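Local structure of ethylbenzene dehydrogenase beta-subunit (Aromatoleum aromaticum, 2IVF) at residues M276-F281 with K290-L295; A311-E316 with S326-L331. The protein is an iron-sulfur subunit that carries three [4Fe-4S] clusters and one [3Fe-4S] cluster and probably passes electrons between them, in complex with an alpha-subunit. All coordinates share one frame; numbering follows the deposited sequence.

Contact 1. Residues M276-F281 with K290-L295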
loop_
_atom_site.group_PDB
_atom_site.type_symbol
_atom_site.label_atom_id
_atom_site.label_comp_id
_atom_site.label_asym_id
_atom_site.label_seq_id
_atom_site.Cartn_x
_atom_site.Cartn_y
_atom_site.Cartn_z
ATOM N N MET B 276 -4.855 6.429 -21.769
ATOM C CA MET B 276 -5.988 7.205 -22.301
ATOM C C MET B 276 -6.220 8.458 -21.454
ATOM O O MET B 276 -6.443 9.546 -22.001
ATOM C CB MET B 276 -7.246 6.333 -22.325
ATOM C CG MET B 276 -7.176 5.159 -23.308
ATOM S SD MET B 276 -8.599 4.064 -23.170
ATOM C CE MET B 276 -8.342 3.282 -21.567
ATOM N N GLY B 277 -6.124 8.305 -20.128
ATOM C CA GLY B 277 -6.327 9.407 -19.185
ATOM C C GLY B 277 -7.775 9.816 -19.058
ATOM O O GLY B 277 -8.639 9.333 -19.785
ATOM N N ALA B 278 -8.044 10.643 -18.063
ATOM C CA ALA B 278 -9.363 11.137 -17.790
ATOM C C ALA B 278 -9.698 12.381 -18.585
ATOM O O ALA B 278 -8.837 13.230 -18.836
ATOM C CB ALA B 278 -9.516 11.397 -16.254
ATOM N N ARG B 279 -10.968 12.500 -18.968
ATOM C CA ARG B 279 -11.452 13.634 -19.702
ATOM C C ARG B 279 -11.150 14.868 -18.885
ATOM O O ARG B 279 -11.303 14.855 -17.654
ATOM C CB ARG B 279 -12.943 13.527 -19.899
ATOM C CG ARG B 279 -13.318 12.441 -20.971
ATOM C CD ARG B 279 -14.768 12.044 -20.850
ATOM N NE ARG B 279 -15.631 13.165 -21.129
ATOM C CZ ARG B 279 -16.935 13.171 -20.901
ATOM N NH1 ARG B 279 -17.538 12.085 -20.478
ATOM N NH2 ARG B 279 -17.636 14.235 -21.155
ATOM N N GLY B 280 -10.741 15.923 -19.574
ATOM C CA GLY B 280 -10.429 17.187 -18.927
ATOM C C GLY B 280 -11.576 18.172 -18.986
ATOM O O GLY B 280 -12.595 17.995 -19.688
ATOM N N PHE B 281 -11.360 19.264 -18.279
ATOM C CA PHE B 281 -12.279 20.375 -18.281
ATOM C C PHE B 281 -11.761 21.445 -19.204
ATOM O O PHE B 281 -10.553 21.634 -19.286
ATOM C CB PHE B 281 -12.367 20.904 -16.860
ATOM C CG PHE B 281 -12.892 19.902 -15.940
ATOM C CD1 PHE B 281 -14.256 19.734 -15.803
ATOM C CD2 PHE B 281 -12.031 19.103 -15.225
ATOM C CE1 PHE B 281 -14.731 18.740 -14.951
ATOM C CE2 PHE B 281 -12.496 18.126 -14.373
ATOM C CZ PHE B 281 -13.837 17.962 -14.220
ATOM N N LYS B 290 -12.409 15.224 -24.366
ATOM C CA LYS B 290 -11.008 14.924 -24.661
ATOM C C LYS B 290 -10.222 14.659 -23.395
ATOM O O LYS B 290 -10.444 15.316 -22.360
ATOM C CB LYS B 290 -10.393 16.122 -25.387
ATOM C CG LYS B 290 -10.863 16.269 -26.835
ATOM C CD LYS B 290 -10.835 17.718 -27.304
ATOM C CE LYS B 290 -11.955 18.044 -28.350
ATOM N NZ LYS B 290 -13.223 18.828 -27.916
ATOM N N THR B 291 -9.287 13.718 -23.467
ATOM C CA THR B 291 -8.332 13.512 -22.386
ATOM C C THR B 291 -7.624 14.828 -21.991
ATOM O O THR B 291 -7.392 15.706 -22.830
ATOM C CB THR B 291 -7.257 12.437 -22.685
ATOM O OG1 THR B 291 -6.431 12.269 -21.521
ATOM C CG2 THR B 291 -6.316 12.844 -23.877
ATOM N N ARG B 292 -7.295 14.958 -20.717
ATOM C CA ARG B 292 -6.450 16.050 -20.239
ATOM C C ARG B 292 -4.949 15.805 -20.480
ATOM O O ARG B 292 -4.140 16.728 -20.326
ATOM C CB ARG B 292 -6.654 16.245 -18.768
ATOM C CG ARG B 292 -6.159 14.988 -18.055
ATOM C CD ARG B 292 -6.579 14.863 -16.768
ATOM N NE ARG B 292 -7.996 14.890 -16.548
ATOM C CZ ARG B 292 -8.507 15.399 -15.438
ATOM N NH1 ARG B 292 -7.700 15.854 -14.489
ATOM N NH2 ARG B 292 -9.805 15.404 -15.248
ATOM N N ILE B 293 -4.549 14.584 -20.814
ATOM C CA ILE B 293 -3.105 14.316 -20.950
ATOM C C ILE B 293 -2.674 14.929 -22.280
ATOM O O ILE B 293 -3.237 14.607 -23.339
ATOM C CB ILE B 293 -2.716 12.831 -20.956
ATOM C CG1 ILE B 293 -3.219 12.118 -19.697
ATOM C CG2 ILE B 293 -1.174 12.715 -21.132
ATOM C CD1 ILE B 293 -2.995 10.665 -19.720
ATOM N N PRO B 294 -1.720 15.857 -22.226
ATOM C CA PRO B 294 -1.295 16.482 -23.450
ATOM C C PRO B 294 -0.613 15.500 -24.373
ATOM O O PRO B 294 0.257 14.707 -23.963
ATOM C CB PRO B 294 -0.339 17.574 -22.980
ATOM C CG PRO B 294 -0.691 17.777 -21.521
ATOM C CD PRO B 294 -1.026 16.423 -21.052
ATOM N N LEU B 295 -1.026 15.512 -25.617
ATOM C CA LEU B 295 -0.501 14.515 -26.541
ATOM C C LEU B 295 1.028 14.667 -26.685
ATOM O O LEU B 295 1.748 13.674 -26.795
ATOM C CB LEU B 295 -1.192 14.651 -27.893
ATOM C CG LEU B 295 -0.738 13.805 -29.080
ATOM C CD1 LEU B 295 -0.802 12.300 -28.763
ATOM C CD2 LEU B 295 -1.540 14.210 -30.362
#
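The carbonyl oxygen of A278 is gripped twice by R292. The backbone N of R292 reaches A278 O at 3.0 Å in a fairly straight bond, while R292 NE comes to A278 O at 2.9 Å from the opposite face, well above the carbonyl plane. Chi1 of 65° places CG of R292 between backbone N and carbonyl carbon, and a bend at chi3 curls the chain back around that oxygen. The guanidinium offers a second N-H along its edge: R292 NH2 meets R279 O at 2.9 Å, both oxygens lying near its plane, and R292 NH1 bonds to P142 O. R292 NH2 also lies 3.9 Å from F281 CE2. R279 and T291 are an antiparallel non-hydrogen-bonded pair, joining strand 279-281 to the loop before helix 295-302; R292 N to A278 O flanks it, as does G280 N, donating to K290 O at 2.9 Å. T291 OG1 donates to M276 O at 2.8 Å, on a lone pair, and accepts from I293 N in an ST turn. I293 CD1 packs on G277 CA at 3.6 Å. R279 NH1 forms a salt bridge with E430 of the alpha-subunit. One buried arginine thus ties consecutive carbonyls together, and three bonds hold its guanidinium against rotation.

Contact 2. Residues A311-E316 with S326-L331. With PO4 (phosphate ion), chain P.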
loop_
_atom_site.group_PDB
_atom_site.type_symbol
_atom_site.label_atom_id
_atom_site.label_comp_id
_atom_site.label_asym_id
_atom_site.label_seq_id
_atom_site.Cartn_x
_atom_site.Cartn_y
_atom_site.Cartn_z
ATOM N N ALA B 311 -6.473 6.546 -30.512
ATOM C CA ALA B 311 -7.671 6.459 -31.315
ATOM C C ALA B 311 -8.155 4.986 -31.456
ATOM O O ALA B 311 -9.355 4.720 -31.422
ATOM C CB ALA B 311 -7.447 7.108 -32.657
ATOM N N VAL B 312 -7.194 4.074 -31.614
ATOM C CA VAL B 312 -7.446 2.629 -31.728
ATOM C C VAL B 312 -8.031 2.155 -30.385
ATOM O O VAL B 312 -9.008 1.413 -30.363
ATOM C CB VAL B 312 -6.157 1.887 -32.071
ATOM C CG1 VAL B 312 -6.329 0.317 -31.978
ATOM C CG2 VAL B 312 -5.668 2.288 -33.450
ATOM N N LEU B 313 -7.421 2.547 -29.272
ATOM C CA LEU B 313 -7.913 2.137 -27.968
ATOM C C LEU B 313 -9.358 2.575 -27.783
ATOM O O LEU B 313 -10.185 1.801 -27.310
ATOM C CB LEU B 313 -7.081 2.703 -26.840
ATOM C CG LEU B 313 -5.655 2.136 -26.715
ATOM C CD1 LEU B 313 -4.830 2.932 -25.764
ATOM C CD2 LEU B 313 -5.713 0.663 -26.268
ATOM N N HIS B 314 -9.651 3.811 -28.146
ATOM C CA HIS B 314 -11.004 4.313 -27.960
ATOM C C HIS B 314 -11.950 3.625 -28.897
ATOM O O HIS B 314 -13.053 3.289 -28.491
ATOM C CB HIS B 314 -11.024 5.826 -28.052
ATOM C CG HIS B 314 -10.403 6.486 -26.857
ATOM N ND1 HIS B 314 -10.994 6.467 -25.602
ATOM C CD2 HIS B 314 -9.214 7.113 -26.699
ATOM C CE1 HIS B 314 -10.211 7.092 -24.740
ATOM N NE2 HIS B 314 -9.117 7.482 -25.376
ATOM N N THR B 315 -11.524 3.354 -30.143
ATOM C CA THR B 315 -12.404 2.716 -31.100
ATOM C C THR B 315 -12.729 1.300 -30.620
ATOM O O THR B 315 -13.894 0.859 -30.611
ATOM C CB THR B 315 -11.774 2.680 -32.487
ATOM O OG1 THR B 315 -11.636 4.029 -32.907
ATOM C CG2 THR B 315 -12.659 1.982 -33.504
ATOM N N GLU B 316 -11.697 0.591 -30.216
ATOM C CA GLU B 316 -11.851 -0.818 -29.860
ATOM C C GLU B 316 -12.683 -0.935 -28.607
ATOM O O GLU B 316 -13.516 -1.842 -28.478
ATOM C CB GLU B 316 -10.500 -1.469 -29.699
ATOM C CG GLU B 316 -9.803 -1.729 -31.052
ATOM C CD GLU B 316 -10.690 -2.424 -32.063
ATOM O OE1 GLU B 316 -11.404 -3.359 -31.696
ATOM O OE2 GLU B 316 -10.674 -2.038 -33.250
ATOM N N SER B 326 -13.903 -7.157 -29.522
ATOM C CA SER B 326 -12.631 -6.616 -29.928
ATOM C C SER B 326 -11.529 -7.530 -29.474
ATOM O O SER B 326 -11.360 -7.750 -28.284
ATOM C CB SER B 326 -12.424 -5.212 -29.334
ATOM O OG SER B 326 -11.090 -4.801 -29.493
ATOM N N GLU B 327 -10.758 -8.067 -30.400
ATOM C CA GLU B 327 -9.560 -8.815 -30.003
ATOM C C GLU B 327 -8.656 -7.999 -29.135
ATOM O O GLU B 327 -8.033 -8.522 -28.191
ATOM C CB GLU B 327 -8.784 -9.303 -31.215
ATOM C CG GLU B 327 -7.497 -10.013 -30.829
ATOM C CD GLU B 327 -6.606 -10.359 -32.012
ATOM O OE1 GLU B 327 -6.487 -9.548 -32.937
ATOM O OE2 GLU B 327 -6.016 -11.467 -31.988
ATOM N N LEU B 328 -8.586 -6.696 -29.412
ATOM C CA LEU B 328 -7.651 -5.854 -28.717
ATOM C C LEU B 328 -8.060 -5.750 -27.286
ATOM O O LEU B 328 -7.241 -5.919 -26.393
ATOM C CB LEU B 328 -7.554 -4.439 -29.314
ATOM C CG LEU B 328 -6.600 -3.520 -28.538
ATOM C CD1 LEU B 328 -5.133 -4.070 -28.483
ATOM C CD2 LEU B 328 -6.612 -2.134 -29.118
ATOM N N MET B 329 -9.329 -5.466 -27.046
ATOM C CA MET B 329 -9.800 -5.407 -25.687
ATOM C C MET B 329 -9.696 -6.753 -24.987
ATOM O O MET B 329 -9.425 -6.783 -23.821
ATOM C CB MET B 329 -11.182 -4.811 -25.609
ATOM C CG MET B 329 -11.175 -3.370 -26.141
ATOM S SD MET B 329 -10.384 -2.235 -24.970
ATOM C CE MET B 329 -9.223 -1.328 -26.011
ATOM N N ASP B 330 -9.895 -7.839 -25.709
ATOM C CA ASP B 330 -9.760 -9.167 -25.123
ATOM C C ASP B 330 -8.331 -9.372 -24.629
ATOM O O ASP B 330 -8.094 -9.891 -23.528
ATOM C CB ASP B 330 -10.073 -10.228 -26.172
ATOM C CG ASP B 330 -11.562 -10.374 -26.485
ATOM O OD1 ASP B 330 -12.432 -9.921 -25.734
ATOM O OD2 ASP B 330 -11.873 -11.032 -27.500
ATOM N N LEU B 331 -7.370 -8.944 -25.455
ATOM C CA LEU B 331 -5.937 -9.041 -25.161
ATOM C C LEU B 331 -5.568 -8.175 -23.978
ATOM O O LEU B 331 -4.794 -8.586 -23.119
ATOM C CB LEU B 331 -5.101 -8.639 -26.374
ATOM C CG LEU B 331 -5.153 -9.578 -27.559
ATOM C CD1 LEU B 331 -4.446 -8.940 -28.752
ATOM C CD2 LEU B 331 -4.527 -10.920 -27.164
HETATM P P PO4 P . -14.285 5.366 -25.652
HETATM O O1 PO4 P . -14.452 4.145 -26.552
HETATM O O2 PO4 P . -12.953 5.220 -24.905
HETATM O O3 PO4 P . -14.286 6.651 -26.468
HETATM O O4 PO4 P . -15.427 5.398 -24.657
#
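E316 OE1 receives the hydroxyl of S326 at 2.7 Å from S326 OG, on the anti side of the carboxylate and only 16° out of its plane. The rest of the contact is mainly packing of aliphatic groups. L328 CD2 sits 3.8 Å from E316 CG and equally close to V312 CG1, its side chain crossing both at about a right angle, and L313 CD2 lies near the same methyl. M329, bent at chi2 and chi3, brings CE to 4.0 Å from L313 CD2 and 3.5 Å from L313 O. The next shell sets these groups in place. Chi1 of 168° swings S326 OG away from its own backbone N, where it accepts from M329 N at 3.1 Å and weakly from L328 N; one hydroxyl thereby caps its helix and reaches the glutamate. N319 ND2 gives E316 OE1 a second donor, W254 packs on E316, and V256 touches both V312 and L328. Elsewhere on helix 306-321, a phosphate ion, probably from the crystallisation liquor, is met by H314 ND1 and hydrogen-bonded by R317 NH1 and R321 NH1. The axes of 311-316 and 327-331 pass 9.7 Å apart at 97°, a nearly perpendicular helix pair in which the N-cap serine of helix 327-333 is anchored to a glutamate of the preceding helix.

Contacts 1 and 2 follow one another in the C-terminal part of the chain: 276-281 with 290-295 closes before 311-316 with 326-331 begins, and helix 295-302 starts at the last residue of contact 1 and leads on toward helix 306-321. Their centres are about 18 Å apart, each about 23 Å from the centre of the chain and on the same side of it. They meet directly where M276 packs on helix 306-321, M276 CG lying 3.7 Å from H314 NE2 and 4.1 Å from L313 CD1. The strand and loop segments of contact 1 are therefore joined to the helical pair of contact 2. Both touch the alpha-subunit, contact 2 through M329 on Y273 of that subunit, so this region forms part of the subunit interface.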